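Local atomic coordinates of fructose transport system repressor FruR (Pseudomonas putida, PDB entry 3O74), a protein that probably binds specific DNA operator sites as a LacI-family transcription regulator, repressing or activating genes, with fructose 1-phosphate as its preferred effector. Residues Cys59-Cys67 with Leu83-Leu92; Val100-Leu111 with Met230-Ala241. All blocks are in the same frame, centred on the assembly; numbering follows the deposited sequence. Where two conformers were deposited one is given.

Contact 1 of 2, residues Cys59-Cys67 with Leu83-Leu92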
loop_
_atom_site.group_PDB
_atom_site.type_symbol
_atom_site.label_atom_id
_atom_site.label_comp_id
_atom_site.label_asym_id
_atom_site.label_seq_id
_atom_site.Cartn_x
_atom_site.Cartn_y
_atom_site.Cartn_z
ATOM N N CYS B 59 -2.345 -21.034 13.257
ATOM C CA CYS B 59 -3.351 -19.983 13.210
ATOM C C CYS B 59 -4.745 -20.607 13.223
ATOM O O CYS B 59 -4.948 -21.692 12.686
ATOM C CB CYS B 59 -3.166 -19.100 11.973
ATOM S SG CYS B 59 -1.630 -18.145 11.964
ATOM N N ASP B 60 -5.701 -19.923 13.843
ATOM C CA ASP B 60 -7.054 -20.454 13.985
ATOM C C ASP B 60 -7.810 -20.487 12.660
ATOM O O ASP B 60 -8.697 -21.317 12.456
ATOM C CB ASP B 60 -7.835 -19.650 15.025
ATOM C CG ASP B 60 -7.267 -19.799 16.422
ATOM O OD1 ASP B 60 -6.370 -20.649 16.611
ATOM O OD2 ASP B 60 -7.720 -19.068 17.329
ATOM N N ALA B 61 -7.457 -19.579 11.759
ATOM C CA ALA B 61 -8.023 -19.577 10.418
ATOM C C ALA B 61 -7.067 -18.877 9.470
ATOM O O ALA B 61 -6.227 -18.086 9.897
ATOM C CB ALA B 61 -9.388 -18.898 10.403
ATOM N N LEU B 62 -7.197 -19.171 8.183
ATOM C CA LEU B 62 -6.306 -18.595 7.185
ATOM C C LEU B 62 -7.103 -17.907 6.085
ATOM O O LEU B 62 -7.936 -18.533 5.415
ATOM C CB LEU B 62 -5.408 -19.682 6.589
ATOM C CG LEU B 62 -4.414 -19.315 5.487
ATOM C CD1 LEU B 62 -3.425 -18.247 5.965
ATOM C CD2 LEU B 62 -3.679 -20.563 5.026
ATOM N N PHE B 63 -6.864 -16.608 5.928
ATOM C CA PHE B 63 -7.390 -15.867 4.793
ATOM C C PHE B 63 -6.361 -15.959 3.682
ATOM O O PHE B 63 -5.155 -15.906 3.941
ATOM C CB PHE B 63 -7.617 -14.399 5.153
ATOM C CG PHE B 63 -8.578 -14.190 6.284
ATOM C CD1 PHE B 63 -9.937 -14.400 6.104
ATOM C CD2 PHE B 63 -8.126 -13.772 7.530
ATOM C CE1 PHE B 63 -10.831 -14.204 7.154
ATOM C CE2 PHE B 63 -9.007 -13.571 8.570
ATOM C CZ PHE B 63 -10.359 -13.790 8.387
ATOM N N VAL B 64 -6.817 -16.081 2.442
ATOM C CA VAL B 64 -5.862 -16.201 1.350
ATOM C C VAL B 64 -6.376 -15.684 0.009
ATOM O O VAL B 64 -7.499 -15.973 -0.397
ATOM C CB VAL B 64 -5.355 -17.669 1.202
ATOM C CG1 VAL B 64 -6.513 -18.626 0.945
ATOM C CG2 VAL B 64 -4.312 -17.777 0.099
ATOM N N ALA B 65 -5.537 -14.895 -0.655
ATOM C CA ALA B 65 -5.726 -14.551 -2.055
ATOM C C ALA B 65 -4.657 -15.330 -2.808
ATOM O O ALA B 65 -3.507 -14.899 -2.898
ATOM C CB ALA B 65 -5.554 -13.067 -2.263
ATOM N N SER B 66 -5.047 -16.488 -3.326
ATOM C CA SER B 66 -4.099 -17.475 -3.821
ATOM C C SER B 66 -3.604 -17.190 -5.237
ATOM O O SER B 66 -4.284 -16.538 -6.028
ATOM C CB SER B 66 -4.734 -18.866 -3.763
ATOM O OG SER B 66 -3.810 -19.874 -4.135
ATOM N N CYS B 67 -2.414 -17.692 -5.552
ATOM C CA CYS B 67 -1.899 -17.623 -6.913
ATOM C C CYS B 67 -1.678 -19.026 -7.470
ATOM O O CYS B 67 -1.106 -19.189 -8.545
ATOM C CB CYS B 67 -0.601 -16.810 -6.972
ATOM S SG CYS B 67 0.819 -17.575 -6.158
ATOM N N LEU B 83 -8.205 -26.883 9.502
ATOM C CA LEU B 83 -7.977 -25.448 9.339
ATOM C C LEU B 83 -9.044 -24.794 8.463
ATOM O O LEU B 83 -9.226 -25.179 7.309
ATOM C CB LEU B 83 -6.590 -25.179 8.746
ATOM C CG LEU B 83 -6.233 -23.710 8.492
ATOM C CD1 LEU B 83 -6.324 -22.894 9.772
ATOM C CD2 LEU B 83 -4.848 -23.585 7.880
ATOM N N PRO B 84 -9.761 -23.805 9.016
ATOM C CA PRO B 84 -10.698 -23.009 8.221
ATOM C C PRO B 84 -9.948 -22.135 7.228
ATOM O O PRO B 84 -9.070 -21.370 7.633
ATOM C CB PRO B 84 -11.387 -22.127 9.266
ATOM C CG PRO B 84 -11.150 -22.809 10.578
ATOM C CD PRO B 84 -9.819 -23.467 10.445
ATOM N N VAL B 85 -10.288 -22.249 5.947
ATOM C CA VAL B 85 -9.653 -21.443 4.912
ATOM C C VAL B 85 -10.686 -20.537 4.259
ATOM O O VAL B 85 -11.676 -21.011 3.698
ATOM C CB VAL B 85 -8.988 -22.327 3.836
ATOM C CG1 VAL B 85 -8.393 -21.467 2.729
ATOM C CG2 VAL B 85 -7.920 -23.214 4.457
ATOM N N ILE B 86 -10.464 -19.231 4.351
ATOM C CA ILE B 86 -11.369 -18.261 3.746
ATOM C C ILE B 86 -10.666 -17.534 2.612
ATOM O O ILE B 86 -9.693 -16.815 2.840
ATOM C CB ILE B 86 -11.865 -17.228 4.772
ATOM C CG1 ILE B 86 -12.455 -17.929 5.993
ATOM C CG2 ILE B 86 -12.888 -16.291 4.133
ATOM C CD1 ILE B 86 -13.669 -18.775 5.673
ATOM N N ALA B 87 -11.153 -17.724 1.389
ATOM C CA ALA B 87 -10.579 -17.036 0.235
ATOM C C ALA B 87 -11.015 -15.579 0.212
ATOM O O ALA B 87 -12.142 -15.253 0.578
ATOM C CB ALA B 87 -10.966 -17.738 -1.070
ATOM N N ILE B 88 -10.118 -14.704 -0.226
ATOM C CA ILE B 88 -10.432 -13.288 -0.351
ATOM C C ILE B 88 -10.009 -12.774 -1.722
ATOM O O ILE B 88 -8.878 -13.000 -2.157
ATOM C CB ILE B 88 -9.727 -12.454 0.747
ATOM C CG1 ILE B 88 -10.320 -12.764 2.119
ATOM C CG2 ILE B 88 -9.842 -10.969 0.450
ATOM C CD1 ILE B 88 -9.780 -11.875 3.239
ATOM N N ASP B 89 -10.929 -12.087 -2.396
ATOM C CA ASP B 89 -10.669 -11.485 -3.707
ATOM C C ASP B 89 -10.524 -12.517 -4.824
ATOM O O ASP B 89 -11.179 -12.416 -5.857
ATOM C CB ASP B 89 -9.437 -10.573 -3.654
ATOM C CG ASP B 89 -9.254 -9.761 -4.925
ATOM O OD1 ASP B 89 -9.017 -10.364 -5.992
ATOM O OD2 ASP B 89 -9.343 -8.517 -4.857
ATOM N N ARG B 90 -9.666 -13.507 -4.620
ATOM C CA ARG B 90 -9.527 -14.587 -5.583
ATOM C C ARG B 90 -10.179 -15.857 -5.043
ATOM O O ARG B 90 -9.732 -16.418 -4.050
ATOM C CB ARG B 90 -8.056 -14.832 -5.893
ATOM C CG ARG B 90 -7.323 -13.611 -6.411
ATOM C CD ARG B 90 -5.888 -13.963 -6.685
ATOM N NE ARG B 90 -5.104 -12.823 -7.134
ATOM C CZ ARG B 90 -3.807 -12.892 -7.396
ATOM N NH1 ARG B 90 -3.176 -14.047 -7.248
ATOM N NH2 ARG B 90 -3.141 -11.818 -7.802
ATOM N N ARG B 91 -11.235 -16.304 -5.711
ATOM C CA ARG B 91 -12.041 -17.414 -5.222
ATOM C C ARG B 91 -11.264 -18.724 -5.170
ATOM O O ARG B 91 -10.388 -18.977 -5.995
ATOM C CB ARG B 91 -13.277 -17.602 -6.109
ATOM C CG ARG B 91 -12.961 -18.170 -7.487
ATOM C CD ARG B 91 -14.210 -18.731 -8.146
ATOM N NE ARG B 91 -15.209 -17.697 -8.391
ATOM C CZ ARG B 91 -16.499 -17.938 -8.601
ATOM N NH1 ARG B 91 -16.954 -19.185 -8.588
ATOM N NH2 ARG B 91 -17.334 -16.932 -8.818
ATOM N N LEU B 92 -11.581 -19.552 -4.184
ATOM C CA LEU B 92 -11.173 -20.947 -4.227
ATOM C C LEU B 92 -12.383 -21.790 -4.654
ATOM O O LEU B 92 -13.479 -21.263 -4.831
ATOM C CB LEU B 92 -10.617 -21.398 -2.877
ATOM C CG LEU B 92 -9.269 -20.789 -2.458
ATOM C CD1 LEU B 92 -8.913 -21.134 -1.016
ATOM C CD2 LEU B 92 -8.157 -21.230 -3.401
HETATM O O HOH W 1 -7.583 -17.374 -2.987
#
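Arg90, in the loop after strand 85-88, reaches across to the loop at Ser66, where its NH1 donates to Ser66 O at 3.0 Å. Its chain runs extended from CG to NE (chi2 -180°, chi3 -178°), which carries the guanidinium past the ends of the parallel strands 61-64 and 85-88. The oxygen lies in the guanidinium plane, but the donor stands above the carbonyl plane. NH1 also makes a salt bridge with Asp42, and NE binds a glycerol, probably from the crystallisation liquor.

Val64 ends its strand. Its N donates to Ile86 O, and its O receives Ile88 N at 2.9 Å together with a water, which also accepts from Ser66 N and donates to Arg90 O, bridging the strands where they begin to part. Its CG1 meets Val85 CG1 at 3.8 Å and Leu92 CD1 at 4.0 Å, the two valines crossing obliquely.

Leu62, inside the strand, sits on the same sheet face as Val64 and Val85. Its N donates to Pro84 O at 2.9 Å, its O takes Ile86 N at 2.8 Å, and its CB rests against Leu83 CD2. On the other face the Phe63 ring lies alongside Ile86, with CD1 3.7 Å from Ile86 CB, and Ile88 CD1 touches the same ring atom.

The chemistry thus divides along this beta-alpha-beta unit: a parallel ladder, aliphatic on the Leu62 and Val64 face and with Phe63 against isoleucines on the other, gives way at its C-terminal end to a polar, charged site that could contribute to a ligand pocket.

Contact 2 of 2, residues Val100-Leu111 with Met230-Ala241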
loop_
_atom_site.group_PDB
_atom_site.type_symbol
_atom_site.label_atom_id
_atom_site.label_comp_id
_atom_site.label_asym_id
_atom_site.label_seq_id
_atom_site.Cartn_x
_atom_site.Cartn_y
_atom_site.Cartn_z
ATOM N N VAL B 100 -14.828 -14.808 -0.317
ATOM C CA VAL B 100 -15.434 -13.484 -0.370
ATOM C C VAL B 100 -14.735 -12.666 -1.447
ATOM O O VAL B 100 -13.532 -12.429 -1.372
ATOM C CB VAL B 100 -15.345 -12.750 0.985
ATOM C CG1 VAL B 100 -16.100 -11.426 0.929
ATOM C CG2 VAL B 100 -15.890 -13.623 2.099
ATOM N N ILE B 101 -15.495 -12.225 -2.443
ATOM C CA ILE B 101 -14.914 -11.580 -3.612
ATOM C C ILE B 101 -15.751 -10.392 -4.074
ATOM O O ILE B 101 -16.828 -10.136 -3.539
ATOM C CB ILE B 101 -14.771 -12.574 -4.788
ATOM C CG1 ILE B 101 -16.140 -12.967 -5.354
ATOM C CG2 ILE B 101 -14.014 -13.821 -4.348
ATOM C CD1 ILE B 101 -16.050 -13.892 -6.558
ATOM N N SER B 102 -15.238 -9.658 -5.059
ATOM C CA SER B 102 -16.005 -8.595 -5.690
ATOM C C SER B 102 -16.731 -9.135 -6.916
ATOM O O SER B 102 -16.287 -10.103 -7.529
ATOM C CB SER B 102 -15.100 -7.422 -6.060
ATOM O OG SER B 102 -14.617 -6.776 -4.897
ATOM N N ASP B 103 -17.860 -8.521 -7.257
ATOM C CA ASP B 103 -18.636 -8.937 -8.425
ATOM C C ASP B 103 -17.973 -8.419 -9.697
ATOM O O ASP B 103 -18.468 -7.487 -10.331
ATOM C CB ASP B 103 -20.070 -8.420 -8.319
ATOM C CG ASP B 103 -20.962 -8.928 -9.436
ATOM O OD1 ASP B 103 -20.480 -9.699 -10.294
ATOM O OD2 ASP B 103 -22.153 -8.552 -9.456
ATOM N N ASP B 104 -16.858 -9.046 -10.066
ATOM C CA ASP B 104 -15.969 -8.527 -11.104
ATOM C C ASP B 104 -16.533 -8.553 -12.520
ATOM O O ASP B 104 -16.318 -7.621 -13.291
ATOM C CB ASP B 104 -14.630 -9.260 -11.068
ATOM C CG ASP B 104 -13.785 -8.866 -9.877
ATOM O OD1 ASP B 104 -14.074 -7.819 -9.258
ATOM O OD2 ASP B 104 -12.829 -9.605 -9.564
ATOM N N ARG B 105 -17.243 -9.617 -12.867
ATOM C CA ARG B 105 -17.745 -9.749 -14.226
ATOM C C ARG B 105 -18.690 -8.604 -14.572
ATOM O O ARG B 105 -18.551 -7.968 -15.615
ATOM C CB ARG B 105 -18.446 -11.092 -14.413
ATOM C CG ARG B 105 -18.895 -11.346 -15.833
ATOM C CD ARG B 105 -19.480 -12.745 -15.997
ATOM N NE ARG B 105 -18.733 -13.531 -16.969
ATOM C CZ ARG B 105 -19.004 -13.565 -18.267
ATOM N NH1 ARG B 105 -20.022 -12.859 -18.755
ATOM N NH2 ARG B 105 -18.255 -14.311 -19.071
ATOM N N ASP B 106 -19.646 -8.339 -13.688
ATOM C CA ASP B 106 -20.602 -7.261 -13.906
ATOM C C ASP B 106 -19.930 -5.891 -13.848
ATOM O O ASP B 106 -20.325 -4.967 -14.558
ATOM C CB ASP B 106 -21.736 -7.328 -12.883
ATOM C CG ASP B 106 -22.822 -6.301 -13.152
ATOM O OD1 ASP B 106 -23.511 -6.426 -14.186
ATOM O OD2 ASP B 106 -22.986 -5.370 -12.334
ATOM N N ALA B 107 -18.920 -5.764 -12.996
ATOM C CA ALA B 107 -18.181 -4.516 -12.876
ATOM C C ALA B 107 -17.466 -4.225 -14.188
ATOM O O ALA B 107 -17.425 -3.084 -14.650
ATOM C CB ALA B 107 -17.187 -4.598 -11.738
ATOM N N SER B 108 -16.909 -5.275 -14.782
ATOM C CA SER B 108 -16.179 -5.167 -16.035
ATOM C C SER B 108 -17.114 -4.836 -17.195
ATOM O O SER B 108 -16.760 -4.079 -18.105
ATOM C CB SER B 108 -15.435 -6.470 -16.314
ATOM O OG SER B 108 -14.576 -6.327 -17.424
ATOM N N ARG B 109 -18.312 -5.405 -17.167
ATOM C CA ARG B 109 -19.270 -5.146 -18.229
ATOM C C ARG B 109 -19.673 -3.676 -18.230
ATOM O O ARG B 109 -19.680 -3.027 -19.278
ATOM C CB ARG B 109 -20.504 -6.034 -18.083
ATOM C CG ARG B 109 -21.174 -6.357 -19.409
ATOM C CD ARG B 109 -22.681 -6.533 -19.266
ATOM N NE ARG B 109 -23.356 -5.252 -19.088
ATOM C CZ ARG B 109 -23.805 -4.801 -17.924
ATOM N NH1 ARG B 109 -23.665 -5.536 -16.830
ATOM N NH2 ARG B 109 -24.402 -3.620 -17.854
ATOM N N GLN B 110 -20.001 -3.152 -17.053
ATOM C CA GLN B 110 -20.375 -1.751 -16.922
ATOM C C GLN B 110 -19.217 -0.831 -17.289
ATOM O O GLN B 110 -19.412 0.203 -17.928
ATOM C CB GLN B 110 -20.812 -1.443 -15.491
ATOM C CG GLN B 110 -22.126 -2.060 -15.069
ATOM C CD GLN B 110 -22.650 -1.444 -13.788
ATOM O OE1 GLN B 110 -22.723 -0.221 -13.662
ATOM N NE2 GLN B 110 -23.014 -2.286 -12.828
ATOM N N LEU B 111 -18.014 -1.208 -16.868
ATOM C CA LEU B 111 -16.827 -0.405 -17.129
ATOM C C LEU B 111 -16.614 -0.237 -18.632
ATOM O O LEU B 111 -16.441 0.878 -19.121
ATOM C CB LEU B 111 -15.598 -1.041 -16.471
ATOM C CG LEU B 111 -14.315 -0.213 -16.383
ATOM C CD1 LEU B 111 -14.579 1.139 -15.733
ATOM C CD2 LEU B 111 -13.251 -0.979 -15.612
HETATM N N MSE B 230 -13.635 1.191 -11.099
HETATM C CA MSE B 230 -14.503 0.308 -10.326
HETATM C C MSE B 230 -13.774 -0.134 -9.059
HETATM O O MSE B 230 -12.935 -1.029 -9.111
HETATM C CB MSE B 230 -14.873 -0.920 -11.153
HETATM C CG MSE B 230 -15.952 -0.685 -12.195
HETATM SE SE MSE B 230 -17.715 -0.580 -11.383
HETATM C CE MSE B 230 -18.778 -0.551 -13.009
ATOM N N ALA B 231 -14.095 0.490 -7.928
ATOM C CA ALA B 231 -13.393 0.226 -6.672
ATOM C C ALA B 231 -14.077 -0.836 -5.803
ATOM O O ALA B 231 -15.300 -0.933 -5.777
ATOM C CB ALA B 231 -13.212 1.518 -5.889
ATOM N N GLN B 232 -13.275 -1.619 -5.086
ATOM C CA GLN B 232 -13.796 -2.601 -4.143
ATOM C C GLN B 232 -14.385 -1.911 -2.925
ATOM O O GLN B 232 -13.898 -0.864 -2.505
ATOM C CB GLN B 232 -12.681 -3.533 -3.660
ATOM C CG GLN B 232 -11.996 -4.360 -4.734
ATOM C CD GLN B 232 -10.981 -5.331 -4.145
ATOM O OE1 GLN B 232 -11.202 -5.905 -3.079
ATOM N NE2 GLN B 232 -9.866 -5.518 -4.841
ATOM N N GLN B 233 -15.424 -2.507 -2.350
ATOM C CA GLN B 233 -15.885 -2.099 -1.031
ATOM C C GLN B 233 -15.069 -2.881 -0.004
ATOM O O GLN B 233 -15.522 -3.901 0.518
ATOM C CB GLN B 233 -17.385 -2.361 -0.864
ATOM C CG GLN B 233 -18.259 -1.642 -1.893
ATOM C CD GLN B 233 -19.748 -1.734 -1.593
ATOM O OE1 GLN B 233 -20.263 -1.036 -0.721
ATOM N NE2 GLN B 233 -20.447 -2.590 -2.330
ATOM N N HIS B 234 -13.857 -2.399 0.268
ATOM C CA HIS B 234 -12.893 -3.127 1.093
ATOM C C HIS B 234 -13.416 -3.430 2.491
ATOM O O HIS B 234 -13.163 -4.503 3.041
ATOM C CB HIS B 234 -11.582 -2.343 1.208
ATOM C CG HIS B 234 -11.061 -1.829 -0.099
ATOM N ND1 HIS B 234 -10.225 -2.568 -0.911
ATOM C CD2 HIS B 234 -11.245 -0.645 -0.724
ATOM C CE1 HIS B 234 -9.924 -1.860 -1.984
ATOM N NE2 HIS B 234 -10.529 -0.690 -1.898
ATOM N N GLY B 235 -14.134 -2.475 3.069
ATOM C CA GLY B 235 -14.679 -2.639 4.401
ATOM C C GLY B 235 -15.645 -3.804 4.475
ATOM O O GLY B 235 -15.598 -4.598 5.412
ATOM N N GLN B 236 -16.521 -3.912 3.480
ATOM C CA GLN B 236 -17.524 -4.976 3.456
ATOM C C GLN B 236 -16.892 -6.336 3.156
ATOM O O GLN B 236 -17.287 -7.354 3.728
ATOM C CB GLN B 236 -18.636 -4.649 2.452
ATOM C CG GLN B 236 -19.799 -5.630 2.470
ATOM C CD GLN B 236 -20.949 -5.202 1.572
ATOM O OE1 GLN B 236 -21.771 -6.024 1.161
ATOM N NE2 GLN B 236 -21.014 -3.911 1.267
ATOM N N ILE B 237 -15.907 -6.354 2.263
ATOM C CA ILE B 237 -15.164 -7.577 1.973
ATOM C C ILE B 237 -14.578 -8.153 3.261
ATOM O O ILE B 237 -14.771 -9.326 3.580
ATOM C CB ILE B 237 -13.996 -7.308 0.987
ATOM C CG1 ILE B 237 -14.518 -6.822 -0.366
ATOM C CG2 ILE B 237 -13.130 -8.558 0.824
ATOM C CD1 ILE B 237 -15.351 -7.836 -1.088
ATOM N N ALA B 238 -13.856 -7.314 3.998
ATOM C CA ALA B 238 -13.191 -7.744 5.223
ATOM C C ALA B 238 -14.181 -8.182 6.295
ATOM O O ALA B 238 -13.974 -9.194 6.970
ATOM C CB ALA B 238 -12.292 -6.630 5.753
ATOM N N ALA B 239 -15.257 -7.417 6.449
ATOM C CA ALA B 239 -16.261 -7.711 7.463
ATOM C C ALA B 239 -16.938 -9.052 7.198
ATOM O O ALA B 239 -17.194 -9.819 8.122
ATOM C CB ALA B 239 -17.293 -6.595 7.529
ATOM N N THR B 240 -17.222 -9.329 5.931
ATOM C CA THR B 240 -17.834 -10.589 5.541
ATOM C C THR B 240 -16.879 -11.750 5.784
ATOM O O THR B 240 -17.255 -12.761 6.376
ATOM C CB THR B 240 -18.236 -10.573 4.049
ATOM O OG1 THR B 240 -19.180 -9.520 3.822
ATOM C CG2 THR B 240 -18.862 -11.895 3.647
ATOM N N ALA B 241 -15.640 -11.597 5.328
ATOM C CA ALA B 241 -14.630 -12.643 5.474
ATOM C C ALA B 241 -14.381 -12.972 6.941
ATOM O O ALA B 241 -14.291 -14.141 7.323
ATOM C CB ALA B 241 -13.326 -12.220 4.791
HETATM O O HOH W 2 -16.353 -4.889 -3.755
#
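The selenomethionine Met230 lies against one side of helix 104-116. Its chain bends at chi2 (-76°), bringing the terminal CE within 3.3 Å of both Ala107 O and Gln110 CB, while SE rests 4.1 Å from Ala107 CB. Leu111 CD1 approaches Met230 CG farther along the helix.

At the other end, Val100 points into helix 234-250. Its CG2 packs 3.7 Å from Ala241 CA and also against Thr240 CG2; its CG1 lies near Ile237 O. Ile237 sends CD1 back to Ile101 O at 3.7 Å. No direct hydrogen bond joins the segments, but between the two apolar patches a water links Ser102 OG (2.8 Å) to Gln233 N, which donates to it.

Beside the CB that meets Met230, Gln110 NE2 donates to Asp106 OD2. Thr240 OG1 reaches Gln236 O from the face opposite Thr240 N.

Each segment is a strand running into a helix, and the two probably lie near the chain crossings between lobes, as in LacI-type folds. Strand 257-266 separates strands 98-102 and 227-231 in the sheet. Phe265 touches Met230, Phe214 of strand 210-214 packs against helix 104-116, and helix 15-30 flanks Gln232 and His234.

Contacts 1 and 2 have centres about 16 Å apart and meet along strands 85-88 and 98-102, neighbours in one sheet. Ala87 O lies 2.9 Å from Val100 N, and Asp89 N 2.8 Å from Val100 O, both probable hydrogen bonds that extend the ladder of contact 1 into contact 2. On one face, Phe63 CE1 packs 3.5 Å from Ala241 O of the helix in contact 2. Asp89 OD1 hydrogen-bonds to the glycerol beside Arg90, which may mark the effector pocket, while the Gln232 side chain lies about 6 Å from that molecule; Gln232 NE2 reaches Asp89 OD2 in a weak hydrogen bond.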